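Local coordinates for protein acyl-homoserine-lactone synthase (Pseudomonas aeruginosa, PDB 1RO5) that catalyses the synthesis of the quorum-sensing autoinducer N-(3-oxododecanoyl)homoserine lactone from an acyl-acyl carrier protein and S-adenosyl-L-methionine, at residues Ile178-Asn181 against Ala182-Ile186; Lys150-Arg154 against Ala155-Val159; His23-Arg26 against Ala27-Phe30; Thr142-Thr145 against Val146-Lys150. All coordinates share one frame; numbering follows the deposited sequence.

Contact 1: Ile178-Asn181 against Ala182-Ile186; sequences IELN and AKTQI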
ATOM      1  N   ILE A 178       4.867  -7.838  -6.425  1.00 39.41           N
ATOM      2  CA  ILE A 178       3.739  -7.694  -7.303  1.00 39.50           C
ATOM      3  C   ILE A 178       4.413  -7.146  -8.550  1.00 40.67           C
ATOM      4  O   ILE A 178       4.795  -5.965  -8.533  1.00 41.87           O
ATOM      5  CB  ILE A 178       2.778  -6.616  -6.892  1.00 39.46           C
ATOM      6  CG1 ILE A 178       1.899  -6.961  -5.706  1.00 43.54           C
ATOM      7  CG2 ILE A 178       1.649  -6.503  -7.911  1.00 39.96           C
ATOM      8  CD1 ILE A 178       2.441  -6.737  -4.442  1.00 49.77           C
ATOM      9  N   GLU A 179       4.569  -7.955  -9.625  1.00 40.21           N
ATOM     10  CA  GLU A 179       5.176  -7.475 -10.892  1.00 38.77           C
ATOM     11  C   GLU A 179       4.213  -6.615 -11.628  1.00 39.12           C
ATOM     12  O   GLU A 179       3.037  -6.989 -11.795  1.00 40.12           O
ATOM     13  CB  GLU A 179       5.604  -8.656 -11.707  1.00 39.93           C
ATOM     14  CG  GLU A 179       6.591  -9.507 -10.902  1.00 40.37           C
ATOM     15  CD  GLU A 179       7.925  -8.835 -10.799  1.00 49.17           C
ATOM     16  OE1 GLU A 179       8.195  -7.820 -11.560  1.00 54.91           O
ATOM     17  OE2 GLU A 179       8.684  -9.289  -9.934  1.00 54.44           O
ATOM     18  N   LEU A 180       4.609  -5.416 -12.017  1.00 37.70           N
ATOM     19  CA  LEU A 180       3.603  -4.609 -12.770  1.00 39.60           C
ATOM     20  C   LEU A 180       3.679  -4.883 -14.339  1.00 40.20           C
ATOM     21  O   LEU A 180       3.662  -3.949 -15.166  1.00 37.92           O
ATOM     22  CB  LEU A 180       3.727  -3.090 -12.458  1.00 39.37           C
ATOM     23  CG  LEU A 180       3.850  -2.684 -10.945  1.00 40.11           C
ATOM     24  CD1 LEU A 180       3.998  -1.206 -10.824  1.00 31.04           C
ATOM     25  CD2 LEU A 180       2.540  -3.136 -10.258  1.00 27.51           C
ATOM     26  N   ASN A 181       3.796  -6.163 -14.703  1.00 40.58           N
ATOM     27  CA  ASN A 181       3.944  -6.555 -16.089  1.00 40.88           C
ATOM     28  C   ASN A 181       2.551  -6.597 -16.749  1.00 44.04           C
ATOM     29  O   ASN A 181       1.504  -6.058 -16.269  1.00 44.47           O
ATOM     30  CB  ASN A 181       4.685  -7.917 -16.150  1.00 37.50           C
ATOM     31  CG  ASN A 181       3.978  -8.968 -15.327  1.00 36.94           C
ATOM     32  OD1 ASN A 181       2.783  -8.842 -15.075  1.00 36.06           O
ATOM     33  ND2 ASN A 181       4.698  -9.971 -14.869  1.00 33.28           N
ATOM     34  N   ALA A 182       2.541  -7.283 -17.893  1.00 47.60           N
ATOM     35  CA  ALA A 182       1.417  -7.394 -18.805  1.00 45.36           C
ATOM     36  C   ALA A 182       0.279  -8.113 -18.124  1.00 43.89           C
ATOM     37  O   ALA A 182      -0.947  -7.678 -18.199  1.00 44.45           O
ATOM     38  CB  ALA A 182       1.961  -8.235 -20.138  1.00 47.32           C
ATOM     39  N   LYS A 183       0.617  -9.236 -17.490  1.00 42.14           N
ATOM     40  CA  LYS A 183      -0.452  -9.975 -16.829  1.00 43.24           C
ATOM     41  C   LYS A 183      -1.270  -9.094 -15.786  1.00 43.87           C
ATOM     42  O   LYS A 183      -2.619  -9.003 -15.794  1.00 44.60           O
ATOM     43  CB  LYS A 183       0.122 -11.237 -16.246  1.00 44.44           C
ATOM     44  CG  LYS A 183      -0.949 -12.026 -15.528  1.00 47.94           C
ATOM     45  CD  LYS A 183      -0.193 -12.978 -14.597  1.00 56.33           C
ATOM     46  CE  LYS A 183      -1.102 -13.504 -13.504  1.00 56.97           C
ATOM     47  NZ  LYS A 183      -0.683 -14.906 -13.400  1.00 61.98           N
ATOM     48  N   THR A 184      -0.482  -8.312 -14.995  1.00 41.75           N
ATOM     49  CA  THR A 184      -1.064  -7.370 -13.984  1.00 39.53           C
ATOM     50  C   THR A 184      -1.830  -6.326 -14.656  1.00 38.55           C
ATOM     51  O   THR A 184      -2.940  -5.957 -14.259  1.00 37.08           O
ATOM     52  CB  THR A 184       0.041  -6.745 -13.103  1.00 38.51           C
ATOM     53  OG1 THR A 184       0.678  -7.797 -12.338  1.00 38.19           O
ATOM     54  CG2 THR A 184      -0.472  -5.755 -12.089  1.00 36.84           C
ATOM     55  N   GLN A 185      -1.199  -5.771 -15.662  1.00 40.66           N
ATOM     56  CA  GLN A 185      -1.820  -4.662 -16.334  1.00 42.27           C
ATOM     57  C   GLN A 185      -3.160  -5.099 -16.926  1.00 45.99           C
ATOM     58  O   GLN A 185      -4.166  -4.357 -16.869  1.00 45.74           O
ATOM     59  CB  GLN A 185      -0.880  -4.205 -17.418  1.00 43.22           C
ATOM     60  CG  GLN A 185       0.338  -3.410 -16.887  1.00 42.06           C
ATOM     61  CD  GLN A 185       1.195  -2.898 -18.009  1.00 46.03           C
ATOM     62  OE1 GLN A 185       0.674  -2.300 -18.942  1.00 51.44           O
ATOM     63  NE2 GLN A 185       2.501  -3.198 -17.980  1.00 42.75           N
ATOM     64  N   ILE A 186      -3.180  -6.304 -17.526  1.00 49.01           N
ATOM     65  CA  ILE A 186      -4.398  -6.779 -18.200  1.00 51.45           C
ATOM     66  C   ILE A 186      -5.494  -7.045 -17.126  1.00 51.32           C
ATOM     67  O   ILE A 186      -6.644  -6.616 -17.271  1.00 53.60           O
ATOM     68  CB  ILE A 186      -4.154  -8.012 -19.080  1.00 51.63           C
ATOM     69  CG1 ILE A 186      -3.176  -7.719 -20.258  1.00 54.13           C
ATOM     70  CG2 ILE A 186      -5.506  -8.412 -19.655  1.00 53.32           C
ATOM     71  CD1 ILE A 186      -2.385  -9.004 -20.825  1.00 54.34           C
TER

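Contact 2: Lys150-Arg154 against Ala155-Val159; sequences KMMIR and AGLDV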
ATOM      1  N   LYS A 150      -4.377 -13.490  -1.278  1.00 45.48           N
ATOM      2  CA  LYS A 150      -5.342 -14.225  -2.129  1.00 48.56           C
ATOM      3  C   LYS A 150      -6.293 -13.320  -2.818  1.00 48.36           C
ATOM      4  O   LYS A 150      -6.643 -13.537  -3.953  1.00 48.09           O
ATOM      5  CB  LYS A 150      -5.975 -15.488  -1.492  1.00 51.70           C
ATOM      6  CG  LYS A 150      -6.689 -15.380  -0.210  1.00 56.81           C
ATOM      7  CD  LYS A 150      -7.061 -16.841   0.253  1.00 62.86           C
ATOM      8  CE  LYS A 150      -5.984 -17.479   1.196  1.00 67.23           C
ATOM      9  NZ  LYS A 150      -6.532 -18.463   2.187  1.00 66.06           N
ATOM     10  N   MET A 151      -6.574 -12.187  -2.232  1.00 48.11           N
ATOM     11  CA  MET A 151      -7.477 -11.301  -2.899  1.00 49.21           C
ATOM     12  C   MET A 151      -6.811 -10.835  -4.246  1.00 50.98           C
ATOM     13  O   MET A 151      -7.481 -10.621  -5.290  1.00 51.34           O
ATOM     14  CB  MET A 151      -7.828 -10.220  -1.880  1.00 52.21           C
ATOM     15  CG  MET A 151      -8.849  -9.193  -2.217  1.00 58.45           C
ATOM     16  SD  MET A 151      -7.857  -8.059  -3.389  1.00 72.45           S
ATOM     17  CE  MET A 151      -7.009  -6.813  -2.059  1.00 66.28           C
ATOM     18  N   MET A 152      -5.477 -10.830  -4.252  1.00 51.07           N
ATOM     19  CA  MET A 152      -4.715 -10.284  -5.329  1.00 49.86           C
ATOM     20  C   MET A 152      -4.439 -11.418  -6.260  1.00 49.88           C
ATOM     21  O   MET A 152      -4.559 -11.199  -7.439  1.00 48.71           O
ATOM     22  CB  MET A 152      -3.391  -9.717  -4.841  1.00 49.91           C
ATOM     23  CG  MET A 152      -3.401  -8.226  -4.453  1.00 52.82           C
ATOM     24  SD  MET A 152      -1.747  -7.650  -3.809  1.00 56.01           S
ATOM     25  CE  MET A 152      -1.535  -8.170  -2.310  1.00 51.63           C
ATOM     26  N   ILE A 153      -4.056 -12.615  -5.795  1.00 50.59           N
ATOM     27  CA  ILE A 153      -3.878 -13.700  -6.771  1.00 53.68           C
ATOM     28  C   ILE A 153      -5.226 -13.956  -7.573  1.00 54.30           C
ATOM     29  O   ILE A 153      -5.180 -14.266  -8.731  1.00 53.91           O
ATOM     30  CB  ILE A 153      -3.286 -15.069  -6.206  1.00 55.17           C
ATOM     31  CG1 ILE A 153      -4.433 -15.938  -5.654  1.00 63.02           C
ATOM     32  CG2 ILE A 153      -2.104 -14.935  -5.206  1.00 52.14           C
ATOM     33  CD1 ILE A 153      -4.125 -17.327  -4.775  1.00 73.39           C
ATOM     34  N   ARG A 154      -6.383 -13.794  -6.934  1.00 54.63           N
ATOM     35  CA  ARG A 154      -7.679 -13.978  -7.523  1.00 56.48           C
ATOM     36  C   ARG A 154      -8.032 -12.881  -8.535  1.00 56.58           C
ATOM     37  O   ARG A 154      -8.768 -13.137  -9.529  1.00 57.02           O
ATOM     38  CB  ARG A 154      -8.797 -13.972  -6.452  1.00 56.49           C
ATOM     39  CG  ARG A 154      -8.818 -15.246  -5.611  1.00 62.05           C
ATOM     40  CD  ARG A 154     -10.122 -15.514  -4.913  1.00 71.96           C
ATOM     41  NE  ARG A 154      -9.951 -15.878  -3.507  1.00 77.71           N
ATOM     42  CZ  ARG A 154     -10.421 -15.122  -2.531  1.00 82.88           C
ATOM     43  NH1 ARG A 154     -11.078 -13.955  -2.843  1.00 81.53           N
ATOM     44  NH2 ARG A 154     -10.227 -15.529  -1.262  1.00 83.95           N
ATOM     45  N   ALA A 155      -7.632 -11.652  -8.243  1.00 53.97           N
ATOM     46  CA  ALA A 155      -7.984 -10.593  -9.161  1.00 52.60           C
ATOM     47  C   ALA A 155      -7.122 -10.695 -10.469  1.00 51.43           C
ATOM     48  O   ALA A 155      -7.277  -9.849 -11.369  1.00 51.66           O
ATOM     49  CB  ALA A 155      -7.790  -9.258  -8.521  1.00 51.41           C
ATOM     50  N   GLY A 156      -6.250 -11.697 -10.550  1.00 48.79           N
ATOM     51  CA  GLY A 156      -5.395 -11.876 -11.692  1.00 50.64           C
ATOM     52  C   GLY A 156      -3.946 -11.372 -11.654  1.00 51.77           C
ATOM     53  O   GLY A 156      -3.178 -11.689 -12.600  1.00 51.90           O
ATOM     54  N   LEU A 157      -3.528 -10.658 -10.590  1.00 49.19           N
ATOM     55  CA  LEU A 157      -2.241  -9.985 -10.604  1.00 47.32           C
ATOM     56  C   LEU A 157      -1.166 -11.005 -10.618  1.00 47.01           C
ATOM     57  O   LEU A 157      -1.359 -12.169 -10.273  1.00 46.19           O
ATOM     58  CB  LEU A 157      -2.049  -9.077  -9.389  1.00 46.98           C
ATOM     59  CG  LEU A 157      -2.751  -7.755  -9.496  1.00 47.33           C
ATOM     60  CD1 LEU A 157      -4.093  -7.844 -10.076  1.00 51.97           C
ATOM     61  CD2 LEU A 157      -2.881  -7.120  -8.148  1.00 51.35           C
ATOM     62  N   ASP A 158       0.028 -10.576 -10.991  1.00 46.61           N
ATOM     63  CA  ASP A 158       1.075 -11.517 -10.990  1.00 46.06           C
ATOM     64  C   ASP A 158       1.811 -11.255  -9.660  1.00 46.90           C
ATOM     65  O   ASP A 158       2.483 -10.239  -9.523  1.00 48.18           O
ATOM     66  CB  ASP A 158       1.896 -11.271 -12.248  1.00 45.98           C
ATOM     67  CG  ASP A 158       3.143 -12.083 -12.287  1.00 45.92           C
ATOM     68  OD1 ASP A 158       3.348 -12.829 -11.355  1.00 53.00           O
ATOM     69  OD2 ASP A 158       4.022 -12.035 -13.171  1.00 49.05           O
ATOM     70  N   VAL A 159       1.719 -12.186  -8.713  1.00 46.36           N
ATOM     71  CA  VAL A 159       2.059 -11.972  -7.321  1.00 44.95           C
ATOM     72  C   VAL A 159       2.743 -13.184  -6.839  1.00 44.68           C
ATOM     73  O   VAL A 159       2.267 -14.332  -7.057  1.00 44.76           O
ATOM     74  CB  VAL A 159       0.781 -11.849  -6.522  1.00 45.62           C
ATOM     75  CG1 VAL A 159       1.087 -11.409  -5.123  1.00 45.56           C
ATOM     76  CG2 VAL A 159       0.074 -10.713  -7.056  1.00 46.47           C
TER
HETATM   77  O   HOH W   1      -2.769 -14.293  -9.851  1.00 47.99           O

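Contact 3: His23-Arg26 against Ala27-Phe30; sequences HKLR and AQVF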
ATOM      1  N   HIS A  23      -3.445   9.611   8.953  1.00 32.86           N
ATOM      2  CA  HIS A  23      -2.772   8.968  10.077  1.00 31.59           C
ATOM      3  C   HIS A  23      -3.873   8.570  11.119  1.00 32.55           C
ATOM      4  O   HIS A  23      -3.641   7.660  11.849  1.00 30.13           O
ATOM      5  CB  HIS A  23      -1.775  10.002  10.737  1.00 30.95           C
ATOM      6  CG  HIS A  23      -0.508  10.218   9.938  1.00 26.33           C
ATOM      7  ND1 HIS A  23       0.379   9.222   9.751  1.00 22.61           N
ATOM      8  CD2 HIS A  23       0.004  11.298   9.298  1.00 24.37           C
ATOM      9  CE1 HIS A  23       1.420   9.660   9.043  1.00 24.82           C
ATOM     10  NE2 HIS A  23       1.206  10.915   8.726  1.00 28.45           N
ATOM     11  N   LYS A  24      -4.996   9.315  11.200  1.00 31.92           N
ATOM     12  CA  LYS A  24      -6.083   8.938  12.106  1.00 35.20           C
ATOM     13  C   LYS A  24      -6.689   7.642  11.563  1.00 35.94           C
ATOM     14  O   LYS A  24      -6.915   6.756  12.328  1.00 39.11           O
ATOM     15  CB  LYS A  24      -7.225   9.977  12.228  1.00 33.55           C
ATOM     16  CG  LYS A  24      -6.929  11.312  12.815  1.00 43.14           C
ATOM     17  CD  LYS A  24      -7.456  11.536  14.219  1.00 58.99           C
ATOM     18  CE  LYS A  24      -7.270  13.040  14.702  1.00 67.99           C
ATOM     19  NZ  LYS A  24      -8.227  13.247  15.912  1.00 71.98           N
ATOM     20  N   LEU A  25      -6.947   7.565  10.262  1.00 35.79           N
ATOM     21  CA  LEU A  25      -7.416   6.344   9.593  1.00 36.51           C
ATOM     22  C   LEU A  25      -6.468   5.214   9.836  1.00 33.56           C
ATOM     23  O   LEU A  25      -6.915   4.144  10.131  1.00 35.48           O
ATOM     24  CB  LEU A  25      -7.637   6.523   8.081  1.00 33.90           C
ATOM     25  CG  LEU A  25      -8.122   5.309   7.331  1.00 37.59           C
ATOM     26  CD1 LEU A  25      -9.328   4.642   8.032  1.00 39.24           C
ATOM     27  CD2 LEU A  25      -8.657   5.709   5.990  1.00 31.39           C
ATOM     28  N   ARG A  26      -5.159   5.439   9.739  1.00 32.58           N
ATOM     29  CA  ARG A  26      -4.210   4.365  10.042  1.00 30.18           C
ATOM     30  C   ARG A  26      -4.286   3.954  11.520  1.00 31.90           C
ATOM     31  O   ARG A  26      -4.062   2.768  11.826  1.00 29.69           O
ATOM     32  CB  ARG A  26      -2.811   4.830   9.727  1.00 29.22           C
ATOM     33  CG  ARG A  26      -2.562   4.814   8.232  1.00 29.70           C
ATOM     34  CD  ARG A  26      -1.235   5.452   7.787  1.00 30.76           C
ATOM     35  NE  ARG A  26      -0.035   5.124   8.574  1.00 27.20           N
ATOM     36  CZ  ARG A  26       1.196   5.669   8.407  1.00 25.59           C
ATOM     37  NH1 ARG A  26       1.440   6.545   7.426  1.00 22.56           N
ATOM     38  NH2 ARG A  26       2.194   5.348   9.275  1.00 32.35           N
ATOM     39  N   ALA A  27      -4.502   4.941  12.425  1.00 31.33           N
ATOM     40  CA  ALA A  27      -4.707   4.572  13.834  1.00 35.74           C
ATOM     41  C   ALA A  27      -6.001   3.731  14.041  1.00 39.38           C
ATOM     42  O   ALA A  27      -5.985   2.760  14.811  1.00 38.94           O
ATOM     43  CB  ALA A  27      -4.727   5.792  14.764  1.00 32.48           C
ATOM     44  N   GLN A  28      -7.087   4.094  13.343  1.00 40.19           N
ATOM     45  CA  GLN A  28      -8.322   3.374  13.489  1.00 44.82           C
ATOM     46  C   GLN A  28      -8.104   1.944  13.023  1.00 45.78           C
ATOM     47  O   GLN A  28      -8.578   0.986  13.665  1.00 46.77           O
ATOM     48  CB  GLN A  28      -9.478   4.074  12.732  1.00 46.28           C
ATOM     49  CG  GLN A  28      -9.818   5.519  13.317  1.00 51.86           C
ATOM     50  CD  GLN A  28     -10.976   6.198  12.565  1.00 63.42           C
ATOM     51  OE1 GLN A  28     -10.876   6.686  11.371  1.00 58.20           O
ATOM     52  NE2 GLN A  28     -12.114   6.205  13.263  1.00 68.02           N
ATOM     53  N   VAL A  29      -7.263   1.785  11.997  1.00 45.85           N
ATOM     54  CA  VAL A  29      -6.953   0.432  11.529  1.00 44.92           C
ATOM     55  C   VAL A  29      -5.987  -0.330  12.334  1.00 44.84           C
ATOM     56  O   VAL A  29      -6.273  -1.440  12.646  1.00 45.46           O
ATOM     57  CB  VAL A  29      -6.624   0.429  10.044  1.00 44.78           C
ATOM     58  CG1 VAL A  29      -6.142  -0.921   9.542  1.00 36.96           C
ATOM     59  CG2 VAL A  29      -7.912   0.907   9.336  1.00 43.42           C
ATOM     60  N   PHE A  30      -4.829   0.257  12.617  1.00 46.19           N
ATOM     61  CA  PHE A  30      -3.651  -0.422  13.206  1.00 46.18           C
ATOM     62  C   PHE A  30      -3.541  -0.297  14.737  1.00 48.55           C
ATOM     63  O   PHE A  30      -2.658  -0.877  15.311  1.00 45.83           O
ATOM     64  CB  PHE A  30      -2.310   0.085  12.607  1.00 42.76           C
ATOM     65  CG  PHE A  30      -2.061  -0.377  11.206  1.00 41.59           C
ATOM     66  CD1 PHE A  30      -2.579   0.358  10.115  1.00 38.17           C
ATOM     67  CD2 PHE A  30      -1.373  -1.576  10.966  1.00 38.29           C
ATOM     68  CE1 PHE A  30      -2.457  -0.119   8.772  1.00 40.01           C
ATOM     69  CE2 PHE A  30      -1.136  -2.027   9.658  1.00 38.90           C
ATOM     70  CZ  PHE A  30      -1.715  -1.305   8.536  1.00 42.32           C
TER

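Contact 4: Thr142-Thr145 against Val146-Lys150; sequences TVTT and VGVEK. With SO4 (sulfate ion), chain E.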
ATOM      1  N   THR A 142       5.567  -5.671  -0.745  1.00 32.21           N
ATOM      2  CA  THR A 142       4.823  -5.265   0.429  1.00 31.85           C
ATOM      3  C   THR A 142       4.794  -6.398   1.450  1.00 31.62           C
ATOM      4  O   THR A 142       4.883  -7.560   1.095  1.00 32.64           O
ATOM      5  CB  THR A 142       3.418  -4.798   0.011  1.00 32.18           C
ATOM      6  OG1 THR A 142       2.669  -4.393   1.158  1.00 30.53           O
ATOM      7  CG2 THR A 142       2.634  -6.005  -0.580  1.00 31.14           C
ATOM      8  N   VAL A 143       4.624  -6.076   2.711  1.00 32.61           N
ATOM      9  CA  VAL A 143       4.305  -7.060   3.741  1.00 31.17           C
ATOM     10  C   VAL A 143       2.838  -6.848   4.035  1.00 34.17           C
ATOM     11  O   VAL A 143       2.445  -5.753   4.476  1.00 36.28           O
ATOM     12  CB  VAL A 143       5.127  -6.854   5.006  1.00 31.84           C
ATOM     13  CG1 VAL A 143       4.618  -7.691   6.251  1.00 25.19           C
ATOM     14  CG2 VAL A 143       6.516  -7.259   4.755  1.00 28.35           C
ATOM     15  N   THR A 144       2.034  -7.868   3.764  1.00 32.89           N
ATOM     16  CA  THR A 144       0.617  -7.768   3.997  1.00 34.03           C
ATOM     17  C   THR A 144       0.136  -9.152   4.574  1.00 36.37           C
ATOM     18  O   THR A 144       0.997  -9.958   5.087  1.00 36.54           O
ATOM     19  CB  THR A 144      -0.128  -7.246   2.732  1.00 34.94           C
ATOM     20  OG1 THR A 144      -1.495  -7.057   3.071  1.00 36.52           O
ATOM     21  CG2 THR A 144      -0.140  -8.278   1.614  1.00 31.54           C
ATOM     22  N   THR A 145      -1.184  -9.419   4.639  1.00 36.28           N
ATOM     23  CA  THR A 145      -1.613 -10.709   5.152  1.00 34.17           C
ATOM     24  C   THR A 145      -1.929 -11.663   4.008  1.00 35.88           C
ATOM     25  O   THR A 145      -2.167 -11.273   2.789  1.00 32.25           O
ATOM     26  CB  THR A 145      -2.903 -10.572   5.916  1.00 35.95           C
ATOM     27  OG1 THR A 145      -3.911 -10.116   4.977  1.00 36.85           O
ATOM     28  CG2 THR A 145      -2.841  -9.487   7.082  1.00 32.52           C
ATOM     29  N   VAL A 146      -2.075 -12.921   4.431  1.00 36.46           N
ATOM     30  CA  VAL A 146      -2.420 -13.985   3.483  1.00 39.30           C
ATOM     31  C   VAL A 146      -3.714 -13.741   2.781  1.00 39.49           C
ATOM     32  O   VAL A 146      -3.873 -14.083   1.600  1.00 37.97           O
ATOM     33  CB  VAL A 146      -2.394 -15.379   4.100  1.00 39.59           C
ATOM     34  CG1 VAL A 146      -2.848 -16.398   3.011  1.00 43.86           C
ATOM     35  CG2 VAL A 146      -0.999 -15.687   4.551  1.00 37.76           C
ATOM     36  N   GLY A 147      -4.642 -13.104   3.517  1.00 42.87           N
ATOM     37  CA  GLY A 147      -5.952 -12.634   3.010  1.00 41.07           C
ATOM     38  C   GLY A 147      -5.752 -11.737   1.806  1.00 42.27           C
ATOM     39  O   GLY A 147      -6.355 -11.927   0.727  1.00 42.98           O
ATOM     40  N   VAL A 148      -4.946 -10.691   1.958  1.00 41.61           N
ATOM     41  CA  VAL A 148      -4.843  -9.730   0.856  1.00 39.62           C
ATOM     42  C   VAL A 148      -4.075 -10.442  -0.285  1.00 39.67           C
ATOM     43  O   VAL A 148      -4.301 -10.185  -1.448  1.00 38.39           O
ATOM     44  CB  VAL A 148      -4.062  -8.482   1.314  1.00 39.10           C
ATOM     45  CG1 VAL A 148      -3.431  -7.671   0.124  1.00 37.85           C
ATOM     46  CG2 VAL A 148      -4.843  -7.657   2.275  1.00 38.31           C
ATOM     47  N   GLU A 149      -3.142 -11.314   0.077  1.00 39.22           N
ATOM     48  CA  GLU A 149      -2.415 -12.052  -0.950  1.00 40.82           C
ATOM     49  C   GLU A 149      -3.415 -12.780  -1.879  1.00 43.11           C
ATOM     50  O   GLU A 149      -3.369 -12.626  -3.146  1.00 41.48           O
ATOM     51  CB  GLU A 149      -1.402 -13.026  -0.366  1.00 38.73           C
ATOM     52  CG  GLU A 149      -0.976 -14.075  -1.405  1.00 39.07           C
ATOM     53  CD  GLU A 149      -0.019 -15.062  -0.805  1.00 45.01           C
ATOM     54  OE1 GLU A 149      -0.130 -15.301   0.437  1.00 50.54           O
ATOM     55  OE2 GLU A 149       0.896 -15.592  -1.494  1.00 43.70           O
ATOM     56  N   LYS A 150      -4.377 -13.490  -1.278  1.00 45.48           N
ATOM     57  CA  LYS A 150      -5.342 -14.225  -2.129  1.00 48.56           C
ATOM     58  C   LYS A 150      -6.293 -13.320  -2.818  1.00 48.36           C
ATOM     59  O   LYS A 150      -6.643 -13.537  -3.953  1.00 48.09           O
ATOM     60  CB  LYS A 150      -5.975 -15.488  -1.492  1.00 51.70           C
ATOM     61  CG  LYS A 150      -6.689 -15.380  -0.210  1.00 56.81           C
ATOM     62  CD  LYS A 150      -7.061 -16.841   0.253  1.00 62.86           C
ATOM     63  CE  LYS A 150      -5.984 -17.479   1.196  1.00 67.23           C
ATOM     64  NZ  LYS A 150      -6.532 -18.463   2.187  1.00 66.06           N
TER
HETATM   65  S   SO4 E 404      -7.670 -10.474   5.874  1.00 66.70           S
HETATM   66  O1  SO4 E 404      -6.449  -9.821   6.281  1.00 67.50           O
HETATM   67  O2  SO4 E 404      -7.842 -10.375   4.425  1.00 72.54           O
HETATM   68  O3  SO4 E 404      -8.829  -9.949   6.615  1.00 68.79           O
HETATM   69  O4  SO4 E 404      -7.585 -11.916   6.134  1.00 69.33           O

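Contact 1: Ile178-Asn181 against Ala182-Ile186
Thr184 turns its CB back over the end of strand 171-179, and OG1 reaches the backbone carbonyl of Glu179. The bond is short, 2.6 Å from Thr184 OG1 to Glu179 O, and the hydroxyl approaches nearly head-on to the C=O, at a C=O...O angle of 175°. Because this hydroxyl also accepts from the backbone N of Asp158, it takes part in two hydrogen bonds and ties two neighbouring strands to the first turn of the helix. The methyl CG2 of Thr184 lies 4.4 Å from Leu180 CD2. Asn181 sits on the junction itself. With CG between its own N and carbonyl carbon (chi1 55°), its amide brings OD1 to the first turn of the helix, where it accepts a weak but straight bond from Thr184 N at 3.3 Å. The other end of the same amide, ND2, donates to Asp158 OD2, which fixes which way round the amide lies. Gln185 adds a further link: its extended chain leads back along the turn, and NE2 donates to Leu180 O at 3.1 Å, while OE1 accepts from Leu193 N. The ordinary helical bond runs from Gln185 N to Asn181 O at 2.8 Å. Together they form a strand-to-helix turn with an asparagine N-cap, at the start of helix 182-189.

Contact 2: Lys150-Arg154 against Ala155-Val159
Met152 leaves the last turn of helix 146-154 and lies against the chain that doubles back after it. Its CB is the first atom to touch, 4.2 Å from Val159 CG2. One bond further, CG meets Leu157 CD2 at 3.9 Å, the two side chains crossing at a slant. CG points away from the carbonyl carbon and beside the backbone N (chi1 -91°), which carries the thioether on past Leu157; the chain then bends at SD, and CE reaches Thr144 CG2. Leu176 of strand 171-179 packs against both Met152 and Val159, while Leu157 rests on Thr184, Ala187 and Leu188 of helix 182-189, so the crossing lies between a helix, the sheet and a second helix. The backbone beneath makes a Schellman motif, the classic C-terminal close of a helix. Gly156 takes a positive phi of 98°, a backbone angle that would press a CB into the preceding carbonyl oxygen, and two weak bonds return to the last turn: Gly156 N to Ile153 O at 3.3 Å, and Leu157 N to Met152 O at 3.4 Å. Ala155 N still bonds Met151 O at 3.1 Å, and Ala155 CB also lies against that oxygen. Ile153 CG2 approaches Val159 CB at 4.4 Å. A water donates to both Ile153 O and Leu157 O, bridging the helix end to the outgoing chain at 2.7 Å from Ile153 O.

Contact 3: His23-Arg26 against Ala27-Phe30
Leu25 and Val29 lie on the same side of helix 16-30, a regular alpha-helix with backbone bonds from i+4 N to i O, which set the two residues one turn apart. The branch CD1 of Leu25 comes within 4.2 Å of Val29 CG2, and both residues rest on Ala106 of strand 99-107, so this side of the helix packs on the sheet. Leu25 stretches CG opposite its own N (chi1 180°), which sends CG and its branch CD1 forward toward Val29. Arg26 and His23 share one side of the helix, roughly at right angles to the exposed Lys24. The guanidinium of Arg26 has one face turned to the imidazole, with His23 ND1 3.7 Å above its plane and offset toward the rim. Both groups are held from beyond the helix: Arg26 forms salt bridges with Glu45 and Asp50, and His23 ND1 bonds Glu45 O. Gln28 runs extended back beside the preceding turn, its CG 3.3 Å from Lys24 O. The ring of Phe30, which has a cation-pi partner in Arg104, swings its edge toward the backbone of Arg26. Arg26 O is thus met twice, by Phe30 N at 2.7 Å in a bond of 160°, and by the ring edge, where it lies in the ring plane 3.3 Å from Phe30 CD1.

Contact 4: Thr142-Thr145 against Val146-Lys150
Thr145 OG1 stands at the centre of the contact, accepting from Val148 N at 3.2 Å in a fairly straight bond (161°) and donating to O1 of a sulfate ion at 2.9 Å. One hydroxyl therefore serves as the N-cap of helix 146-154 and as a hydrogen-bond donor to the anion. Its position follows from chi1 of 63°, which tucks OG1 between the backbone N and the carbonyl carbon, above the opening turn, and leaves CG2 alongside the sulfate. Gly147 brings its CA to 3.3 Å from sulfate O2; a CB there would run into that oxygen. Next comes the residue pair behind the cap. Thr144 and Val148 cross at about a right angle, Thr144 OG1 meeting Val148 CB at 3.4 Å while Thr144 CG2 lies 3.7 Å from Val148 CG1. Phe105 of strand 99-107 touches both side chains. The backbone bond from Glu149 N to Thr145 O, 2.9 Å, starts the helical ladder, and the carboxylate of Glu149 leaves the contact to pair with Arg161. Further out, strand 142-145 is held in the sheet by bonds from Thr142 and Thr144 to strand 171-179, and the short segments of strand and helix meet at 101°. The turn from a central strand into a helix is in keeping with the acetyltransferase-like fold of this family. The sulfate is probably from the crystallisation liquor, but it occupies a position where the helix N-terminus and the donor hydroxyl would be expected to suit a negative charge.

How the contacts relate
Along the chain the order is contact 3, contact 4, contact 2 and contact 1. Contacts 4 and 2 mark the two ends of helix 146-154 and share Lys150, their centres about 10 Å apart. Contact 1 covers the end of strand 171-179 and the start of helix 182-189; its centre is about 10 Å from that of contact 2 and about 17 Å from that of contact 4. Contact 3 stands apart, its centre about 29 Å from that of contact 1. Two strand-to-helix junctions and one helix-to-strand junction thus tie strands 139-145, 158-161 and 171-179 and their helices into one region of the sheet, while helix 16-30 packs on strands 64-73 and 99-107.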